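Local coordinates for major exported protein (Pseudomonas aeruginosa, PDB 3HE1), which is a secreted protein of the Hcp family that assembles from six chains and probably forms a tube component of a type VI secretion system, at residues M29-T34 with V166-R171; G37-G42 with S100-A105. All coordinates share one frame; numbering follows the deposited sequence.

Interaction 1: residues M29-T34 with V166-R171; sequences MSITGT and VHFTYR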
loop_
_atom_site.group_PDB
_atom_site.type_symbol
_atom_site.label_atom_id
_atom_site.label_comp_id
_atom_site.label_asym_id
_atom_site.label_seq_id
_atom_site.Cartn_x
_atom_site.Cartn_y
_atom_site.Cartn_z
HETATM N N MSE A 29 29.786 -8.603 2.342
HETATM C CA MSE A 29 30.515 -7.365 2.094
HETATM C C MSE A 29 31.746 -7.234 2.985
HETATM O O MSE A 29 31.848 -7.857 4.031
HETATM C CB MSE A 29 29.579 -6.158 2.271
HETATM C CG MSE A 29 30.218 -4.766 2.100
HETATM SE SE MSE A 29 28.858 -3.413 2.451
HETATM C CE MSE A 29 27.971 -4.396 3.885
ATOM N N SER A 30 32.693 -6.424 2.547
ATOM C CA SER A 30 33.848 -6.127 3.359
ATOM C C SER A 30 34.021 -4.631 3.349
ATOM O O SER A 30 33.778 -3.962 2.332
ATOM C CB SER A 30 35.108 -6.817 2.818
ATOM O OG SER A 30 35.469 -6.315 1.541
ATOM N N ILE A 31 34.414 -4.103 4.496
ATOM C CA ILE A 31 34.778 -2.710 4.560
ATOM C C ILE A 31 36.158 -2.541 5.165
ATOM O O ILE A 31 36.488 -3.155 6.164
ATOM C CB ILE A 31 33.734 -1.894 5.315
ATOM C CG1 ILE A 31 32.363 -2.116 4.648
ATOM C CG2 ILE A 31 34.158 -0.421 5.346
ATOM C CD1 ILE A 31 31.195 -1.342 5.249
ATOM N N THR A 32 36.980 -1.744 4.499
ATOM C CA THR A 32 38.250 -1.302 5.058
ATOM C C THR A 32 38.209 0.211 5.148
ATOM O O THR A 32 38.041 0.891 4.128
ATOM C CB THR A 32 39.461 -1.714 4.193
ATOM O OG1 THR A 32 39.587 -3.138 4.192
ATOM C CG2 THR A 32 40.748 -1.106 4.747
ATOM N N GLY A 33 38.340 0.732 6.366
ATOM C CA GLY A 33 38.318 2.166 6.587
ATOM C C GLY A 33 39.722 2.702 6.799
ATOM O O GLY A 33 40.558 2.049 7.415
ATOM N N THR A 34 39.984 3.894 6.282
ATOM C CA THR A 34 41.294 4.513 6.436
ATOM C C THR A 34 41.740 4.542 7.898
ATOM O O THR A 34 42.927 4.371 8.206
ATOM C CB THR A 34 41.318 5.950 5.860
ATOM O OG1 THR A 34 40.110 6.635 6.214
ATOM C CG2 THR A 34 41.466 5.920 4.342
ATOM N N VAL A 166 22.535 0.937 5.408
ATOM C CA VAL A 166 23.644 1.886 5.333
ATOM C C VAL A 166 23.864 2.421 3.919
ATOM O O VAL A 166 23.817 1.661 2.957
ATOM C CB VAL A 166 24.945 1.265 5.852
ATOM C CG1 VAL A 166 26.084 2.273 5.766
ATOM C CG2 VAL A 166 24.753 0.776 7.283
ATOM N N HIS A 167 24.109 3.728 3.811
ATOM C CA HIS A 167 24.301 4.395 2.520
ATOM C C HIS A 167 25.703 4.935 2.330
ATOM O O HIS A 167 26.226 5.648 3.186
ATOM C CB HIS A 167 23.347 5.565 2.376
ATOM C CG HIS A 167 21.938 5.227 2.679
ATOM N ND1 HIS A 167 20.882 5.702 1.938
ATOM C CD2 HIS A 167 21.395 4.446 3.651
ATOM C CE1 HIS A 167 19.749 5.245 2.442
ATOM N NE2 HIS A 167 20.038 4.475 3.480
ATOM N N PHE A 168 26.289 4.618 1.181
ATOM C CA PHE A 168 27.614 5.082 0.833
ATOM C C PHE A 168 27.555 5.941 -0.425
ATOM O O PHE A 168 26.872 5.605 -1.392
ATOM C CB PHE A 168 28.536 3.906 0.532
ATOM C CG PHE A 168 28.421 2.755 1.492
ATOM C CD1 PHE A 168 29.387 2.559 2.479
ATOM C CD2 PHE A 168 27.381 1.837 1.381
ATOM C CE1 PHE A 168 29.309 1.476 3.359
ATOM C CE2 PHE A 168 27.286 0.760 2.252
ATOM C CZ PHE A 168 28.260 0.576 3.242
ATOM N N THR A 169 28.271 7.052 -0.414
ATOM C CA THR A 169 28.693 7.646 -1.655
ATOM C C THR A 169 30.105 7.098 -1.884
ATOM O O THR A 169 30.591 6.296 -1.080
ATOM C CB THR A 169 28.642 9.177 -1.613
ATOM O OG1 THR A 169 29.575 9.667 -0.642
ATOM C CG2 THR A 169 27.218 9.638 -1.275
ATOM N N TYR A 170 30.735 7.493 -2.989
ATOM C CA TYR A 170 32.021 6.930 -3.405
ATOM C C TYR A 170 32.577 7.700 -4.594
ATOM O O TYR A 170 31.858 8.421 -5.279
ATOM C CB TYR A 170 31.849 5.479 -3.838
ATOM C CG TYR A 170 30.751 5.346 -4.856
ATOM C CD1 TYR A 170 30.966 5.676 -6.187
ATOM C CD2 TYR A 170 29.488 4.927 -4.479
ATOM C CE1 TYR A 170 29.952 5.570 -7.117
ATOM C CE2 TYR A 170 28.473 4.814 -5.397
ATOM C CZ TYR A 170 28.706 5.136 -6.714
ATOM O OH TYR A 170 27.678 5.029 -7.625
ATOM N N ARG A 171 33.865 7.529 -4.839
ATOM C CA ARG A 171 34.513 8.184 -5.955
ATOM C C ARG A 171 34.397 7.300 -7.200
ATOM O O ARG A 171 34.522 7.772 -8.326
ATOM C CB ARG A 171 35.977 8.476 -5.613
ATOM C CG ARG A 171 36.853 8.780 -6.821
ATOM C CD ARG A 171 38.348 8.693 -6.504
ATOM N NE ARG A 171 38.802 7.377 -6.034
ATOM C CZ ARG A 171 39.495 6.503 -6.766
ATOM N NH1 ARG A 171 39.810 6.779 -8.025
ATOM N NH2 ARG A 171 39.876 5.346 -6.235
#

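Interaction 2: residues G37-G42 with S100-A105; sequences GLITAG and SPLLLA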
loop_
_atom_site.group_PDB
_atom_site.type_symbol
_atom_site.label_atom_id
_atom_site.label_comp_id
_atom_site.label_asym_id
_atom_site.label_seq_id
_atom_site.Cartn_x
_atom_site.Cartn_y
_atom_site.Cartn_z
ATOM N N GLY A 37 40.670 0.251 9.603
ATOM C CA GLY A 37 41.132 -0.984 8.991
ATOM C C GLY A 37 39.958 -1.775 8.431
ATOM O O GLY A 37 39.035 -1.188 7.864
ATOM N N LEU A 38 39.992 -3.098 8.581
ATOM C CA LEU A 38 38.915 -3.963 8.104
ATOM C C LEU A 38 37.774 -3.926 9.108
ATOM O O LEU A 38 37.877 -4.477 10.208
ATOM C CB LEU A 38 39.411 -5.405 7.873
ATOM C CG LEU A 38 38.440 -6.379 7.180
ATOM C CD1 LEU A 38 37.925 -5.836 5.852
ATOM C CD2 LEU A 38 39.059 -7.754 6.981
ATOM N N ILE A 39 36.691 -3.260 8.727
ATOM C CA ILE A 39 35.603 -2.988 9.656
ATOM C C ILE A 39 34.707 -4.207 9.793
ATOM O O ILE A 39 34.002 -4.365 10.779
ATOM C CB ILE A 39 34.820 -1.725 9.240
ATOM C CG1 ILE A 39 35.635 -0.474 9.605
ATOM C CG2 ILE A 39 33.426 -1.691 9.881
ATOM C CD1 ILE A 39 35.252 0.785 8.826
ATOM N N THR A 40 34.778 -5.094 8.809
ATOM C CA THR A 40 33.912 -6.261 8.777
ATOM C C THR A 40 34.643 -7.496 9.318
ATOM O O THR A 40 34.158 -8.617 9.195
ATOM C CB THR A 40 33.448 -6.529 7.339
ATOM O OG1 THR A 40 34.592 -6.841 6.534
ATOM C CG2 THR A 40 32.756 -5.294 6.756
ATOM N N ALA A 41 35.812 -7.282 9.918
ATOM C CA ALA A 41 36.630 -8.369 10.466
ATOM C C ALA A 41 35.949 -9.127 11.613
ATOM O O ALA A 41 35.602 -8.533 12.634
ATOM C CB ALA A 41 37.982 -7.825 10.933
ATOM N N GLY A 42 35.777 -10.439 11.451
ATOM C CA GLY A 42 35.133 -11.244 12.475
ATOM C C GLY A 42 33.674 -10.872 12.692
ATOM O O GLY A 42 33.071 -11.213 13.717
ATOM N N SER A 100 28.400 -2.932 13.281
ATOM C CA SER A 100 27.396 -1.880 13.356
ATOM C C SER A 100 27.825 -0.671 14.172
ATOM O O SER A 100 27.644 0.462 13.727
ATOM C CB SER A 100 26.084 -2.433 13.916
ATOM O OG SER A 100 25.558 -3.435 13.078
ATOM N N PRO A 101 28.371 -0.900 15.382
ATOM C CA PRO A 101 28.808 0.249 16.182
ATOM C C PRO A 101 29.981 0.917 15.497
ATOM O O PRO A 101 30.195 2.120 15.649
ATOM C CB PRO A 101 29.248 -0.385 17.505
ATOM C CG PRO A 101 28.583 -1.742 17.528
ATOM C CD PRO A 101 28.573 -2.171 16.097
ATOM N N LEU A 102 30.722 0.134 14.719
ATOM C CA LEU A 102 31.857 0.660 13.980
ATOM C C LEU A 102 31.389 1.545 12.839
ATOM O O LEU A 102 31.893 2.657 12.674
ATOM C CB LEU A 102 32.753 -0.485 13.480
ATOM C CG LEU A 102 33.280 -1.418 14.595
ATOM C CD1 LEU A 102 34.219 -2.517 14.074
ATOM C CD2 LEU A 102 33.961 -0.630 15.719
ATOM N N LEU A 103 30.406 1.062 12.078
ATOM C CA LEU A 103 29.874 1.787 10.919
ATOM C C LEU A 103 29.348 3.148 11.298
ATOM O O LEU A 103 29.510 4.110 10.545
ATOM C CB LEU A 103 28.780 0.988 10.241
ATOM C CG LEU A 103 29.358 -0.303 9.684
ATOM C CD1 LEU A 103 28.264 -1.306 9.396
ATOM C CD2 LEU A 103 30.133 0.033 8.439
ATOM N N LEU A 104 28.709 3.222 12.463
ATOM C CA LEU A 104 28.241 4.496 12.988
ATOM C C LEU A 104 29.442 5.380 13.272
ATOM O O LEU A 104 29.473 6.545 12.879
ATOM C CB LEU A 104 27.400 4.299 14.247
ATOM C CG LEU A 104 26.074 3.606 13.923
ATOM C CD1 LEU A 104 25.590 2.718 15.064
ATOM C CD2 LEU A 104 25.017 4.623 13.512
ATOM N N ALA A 105 30.446 4.825 13.937
ATOM C CA ALA A 105 31.646 5.603 14.181
ATOM C C ALA A 105 32.079 6.170 12.839
ATOM O O ALA A 105 32.293 7.373 12.707
ATOM C CB ALA A 105 32.740 4.747 14.793
#

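Interaction 1: residues M29-T34 with V166-R171
Phe168 meets Met29 and Ile31 in the buried interior, between two strands that are not paired with each other. The backbones stay far apart: the CA atoms of Ile31 and Phe168 are 11.2 Å from each other. Side chains alone bridge the gap, and Phe168 gives more of the buried surface than Met29 or Ile31. Ile31 comes from the opposite direction and sets its CD1 at the ring edge, near the ring plane. That methyl is 3.9 Å from Phe168 CE1 and nearly as close to CZ. Ile31 has CG1 anti to its carbonyl carbon and an extended second torsion (chi2 -178°), which carries CD1 out to the ring. Met29, a selenomethionine here, approaches the same corner obliquely. Its SE is 4.1 Å from Phe168 CZ. The same SE lies 5.1 Å from the centroid of the Phe168 ring, 54° off the ring normal. This is a Met-aromatic contact, made at a slant to the ring. One face of the ring is covered from its own strand by Val166 CG1, 3.7 Å above the plane and offset toward the rim. Ile92 of strand 86-95 touches both Met29 and Phe168, and Val116, Ile118 and Leu113 of strand 112-123 add to the packing around Met29 and Ile31. The packing is thus close at one ring corner, while little surface is buried overall, 87 Å² for both sides together. The alternate residues Ser30, Thr32, His167 and Thr169 are partly exposed and do not join the contact. Beyond the strand end, the exposed Arg171 forms salt bridges with Glu138 and Asp139. Apolar residues turned inward, alternating with partly exposed polar ones, are characteristic of a barrel-like antiparallel sheet, consistent with the Hcp beta-barrel fold.

Interaction 2: residues G37-G42 with S100-A105
This is an apolar contact between a beta turn and the first turns of a helix, at the side of the beta sheet. The turn is of type I, runs from Leu38 to Ala41 and follows the short strand 37-38. Its weak closing bond runs from Ala41 N to Leu38 O, 3.5 Å apart. Ile39 is the second residue of the turn and carries the whole contact on this side. Its CG2 methyl makes the side-chain contacts. It lies 3.9 Å from Leu102 CB and 4.0 Å from Leu103 CD2, so one methyl meets two successive residues of the helix. With CG2 anti to the backbone N and CG1 anti to the carbonyl carbon (chi1 -76°), the methyl faces the helix. The side chains of Ile39 and Leu102 lie alongside each other and run in opposing senses, and Leu102 CD1 ends 3.8 Å from the backbone Ile39 O. The CA atoms of Ile39 and Leu102 are 6.8 Å apart, the nearest such pair between the two segments. Hcp subunits consist of a beta barrel with a helix at its side, and helix 100-109 fits that place here. Leu103 starts off to one side, but its CD2 reaches back to Ile39. It also touches Ile31, Ile142 and Ile145, so it packs the helix against the sheet. Thr40 OG1 is hydrogen-bonded to Asp59 O on the turn side, and Gln36 NE2 to Leu102 O on the helix side. A second subunit packs against the same helix, with its Thr182 on Pro101 and Leu102 and its Trp175 on Leu104.

Interactions 1 and 2 are neighbours, with centres about 10 Å apart. They join through strands 27-33 and 37-38, which follow each other in the chain and pair antiparallel. The link is direct: Ile31 O is 2.6 Å from Ile39 N, a probable hydrogen bond. The side chain of Ile31 also touches both Ile39 and Leu103, so it belongs to the packing of both contacts. Interaction 1 lies deeper, about 7 Å from its centre to the chain centre, against about 12 Å for interaction 2. Another subunit of the six-chain assembly reaches interaction 2, whereas the segments of interaction 1 touch no other chain of it.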